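Local coordinates for protein exosome complex component Rrp42 (Methanothermobacter thermautotrophicus, PDB 2WNR) that probably serves as a non-catalytic component of the archaeal exosome, the RNA-degrading complex, helping to shape the active site of its partner Rrp41, at residues L261-Y264 and L265-M269. Sequence-based numbering, arbitrary orientation.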
ATOM      1  N   LEU A 261       7.792  35.896  20.060  1.00 28.06           N
ATOM      2  CA  LEU A 261       8.044  35.123  18.844  1.00 28.58           C
ATOM      3  C   LEU A 261       7.400  35.737  17.591  1.00 29.30           C
ATOM      4  O   LEU A 261       7.975  35.682  16.500  1.00 29.23           O
ATOM      5  CB  LEU A 261       7.562  33.674  19.022  1.00 28.71           C
ATOM      6  CG  LEU A 261       8.302  32.706  19.962  1.00 29.30           C
ATOM      7  CD1 LEU A 261       7.675  31.320  19.902  1.00 24.42           C
ATOM      8  CD2 LEU A 261       9.793  32.613  19.644  1.00 28.17           C
ATOM      9  N   ILE A 262       6.214  36.323  17.760  1.00 29.39           N
ATOM     10  CA  ILE A 262       5.465  36.940  16.661  1.00 28.51           C
ATOM     11  C   ILE A 262       6.154  38.183  16.084  1.00 29.56           C
ATOM     12  O   ILE A 262       6.151  38.389  14.867  1.00 29.31           O
ATOM     13  CB  ILE A 262       3.994  37.221  17.080  1.00 29.08           C
ATOM     14  CG1 ILE A 262       3.150  35.959  16.851  1.00 23.80           C
ATOM     15  CG2 ILE A 262       3.401  38.457  16.357  1.00 27.65           C
ATOM     16  CD1 ILE A 262       1.750  36.049  17.410  1.00 21.98           C
ATOM     17  N   GLU A 263       6.750  39.004  16.942  1.00 29.77           N
ATOM     18  CA  GLU A 263       7.481  40.155  16.437  1.00 30.72           C
ATOM     19  C   GLU A 263       8.856  39.763  15.906  1.00 30.48           C
ATOM     20  O   GLU A 263       9.434  40.494  15.111  1.00 31.62           O
ATOM     21  CB  GLU A 263       7.545  41.306  17.454  1.00 31.70           C
ATOM     22  CG  GLU A 263       8.616  41.214  18.537  1.00 33.56           C
ATOM     23  CD  GLU A 263       8.940  42.584  19.125  1.00 36.39           C
ATOM     24  OE1 GLU A 263       8.408  42.932  20.206  1.00 32.27           O
ATOM     25  OE2 GLU A 263       9.713  43.328  18.487  1.00 39.59           O
ATOM     26  N   TYR A 264       9.365  38.606  16.325  1.00 30.15           N
ATOM     27  CA  TYR A 264      10.629  38.089  15.796  1.00 29.36           C
ATOM     28  C   TYR A 264      10.435  37.541  14.388  1.00 28.78           C
ATOM     29  O   TYR A 264      11.311  37.685  13.531  1.00 29.97           O
ATOM     30  CB  TYR A 264      11.236  37.010  16.703  1.00 29.51           C
ATOM     31  CG  TYR A 264      12.640  36.611  16.291  1.00 30.36           C
ATOM     32  CD1 TYR A 264      13.748  37.326  16.746  1.00 31.08           C
ATOM     33  CD2 TYR A 264      12.858  35.531  15.434  1.00 32.94           C
ATOM     34  CE1 TYR A 264      15.039  36.976  16.361  1.00 34.35           C
ATOM     35  CE2 TYR A 264      14.145  35.171  15.043  1.00 36.38           C
ATOM     36  CZ  TYR A 264      15.232  35.900  15.510  1.00 36.98           C
ATOM     37  OH  TYR A 264      16.509  35.554  15.124  1.00 37.31           O
ATOM     38  N   LEU A 265       9.294  36.896  14.163  1.00 27.26           N
ATOM     39  CA  LEU A 265       8.927  36.435  12.831  1.00 26.60           C
ATOM     40  C   LEU A 265       8.696  37.615  11.886  1.00 27.18           C
ATOM     41  O   LEU A 265       9.178  37.593  10.750  1.00 28.05           O
ATOM     42  CB  LEU A 265       7.698  35.514  12.879  1.00 26.01           C
ATOM     43  CG  LEU A 265       6.987  35.118  11.576  1.00 23.10           C
ATOM     44  CD1 LEU A 265       7.950  34.597  10.511  1.00 25.03           C
ATOM     45  CD2 LEU A 265       5.932  34.087  11.861  1.00  9.73           C
ATOM     46  N   ASP A 266       7.981  38.640  12.361  1.00 25.71           N
ATOM     47  CA  ASP A 266       7.681  39.824  11.549  1.00 25.56           C
ATOM     48  C   ASP A 266       8.942  40.577  11.129  1.00 24.86           C
ATOM     49  O   ASP A 266       9.026  41.076   9.998  1.00 24.77           O
ATOM     50  CB  ASP A 266       6.729  40.784  12.285  1.00 26.16           C
ATOM     51  CG  ASP A 266       5.315  40.217  12.452  1.00 28.31           C
ATOM     52  OD1 ASP A 266       4.943  39.268  11.720  1.00 28.53           O
ATOM     53  OD2 ASP A 266       4.571  40.736  13.320  1.00 29.12           O
ATOM     54  N   LYS A 267       9.911  40.644  12.046  1.00 24.95           N
ATOM     55  CA  LYS A 267      11.177  41.353  11.836  1.00 25.37           C
ATOM     56  C   LYS A 267      12.115  40.618  10.879  1.00 26.17           C
ATOM     57  O   LYS A 267      12.854  41.252  10.116  1.00 27.14           O
ATOM     58  CB  LYS A 267      11.873  41.623  13.175  1.00 24.49           C
ATOM     59  CG  LYS A 267      11.228  42.752  13.982  1.00 26.96           C
ATOM     60  CD  LYS A 267      11.829  42.894  15.377  1.00 28.55           C
ATOM     61  CE  LYS A 267      11.358  44.187  16.027  1.00 29.48           C
ATOM     62  NZ  LYS A 267      12.145  44.564  17.238  1.00 28.28           N
ATOM     63  N   SER A 268      12.076  39.284  10.919  1.00 26.71           N
ATOM     64  CA  SER A 268      12.875  38.449  10.015  1.00 28.18           C
ATOM     65  C   SER A 268      12.376  38.475   8.565  1.00 28.80           C
ATOM     66  O   SER A 268      13.071  38.018   7.657  1.00 30.67           O
ATOM     67  CB  SER A 268      12.920  37.006  10.515  1.00 27.25           C
ATOM     68  OG  SER A 268      13.695  36.905  11.694  1.00 30.90           O
ATOM     69  N   MET A 269      11.180  39.017   8.351  1.00 28.19           N
ATOM     70  CA  MET A 269      10.585  39.053   7.017  1.00 27.93           C
ATOM     71  C   MET A 269      10.623  40.451   6.395  1.00 29.26           C
ATOM     72  O   MET A 269      10.289  40.633   5.221  1.00 29.69           O
ATOM     73  CB  MET A 269       9.161  38.495   7.066  1.00 26.60           C
ATOM     74  CG  MET A 269       9.120  37.073   7.608  1.00 28.09           C
ATOM     75  SD  MET A 269       7.687  36.078   7.173  1.00 30.92           S
ATOM     76  CE  MET A 269       7.670  36.232   5.382  1.00 28.14           C
TER
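The last turns of the C-terminal helix 244-268, which packs against helix 150-164 and strand 37-41 of this RNase PH-family fold, join L261-Y264 to L265-S268 by successive i to i+4 backbone bonds. L265 N donates to L261 O at 2.9 Å, D266 N to I262 O at 3.1 Å, and K267 N to E263 O. Y264 O is gripped twice: S268 N lies 3.2 Å from it on one face of the carbonyl plane, and S268 OG approaches from the other face at 3.1 Å. With OG beside its own backbone N (chi1 -70°), the serine hydroxyl folds back onto the preceding turn, where OG also lies 3.8 Å from Y264 CE2. An alanine here would probably leave Y264 O with the S268 N bond alone and take away the hydroxyl beside CE2. The tyrosine ring runs on to strand 37-41, where Y264 OH hydrogen-bonds to I37 O; L265 instead faces helix 150-164, packing on V159, A160 and L163. Around the helix, I262 and D266 point the same way, CG2 of I262 4.0 Å from OD2 of D266, whose OD1 forms a salt bridge with K192. On the exposed side E263 and K267 run alongside each other, both chains extended beyond CG, and close a salt bridge in which K267 NZ makes a weak 3.0 Å hydrogen bond to E263 OE2.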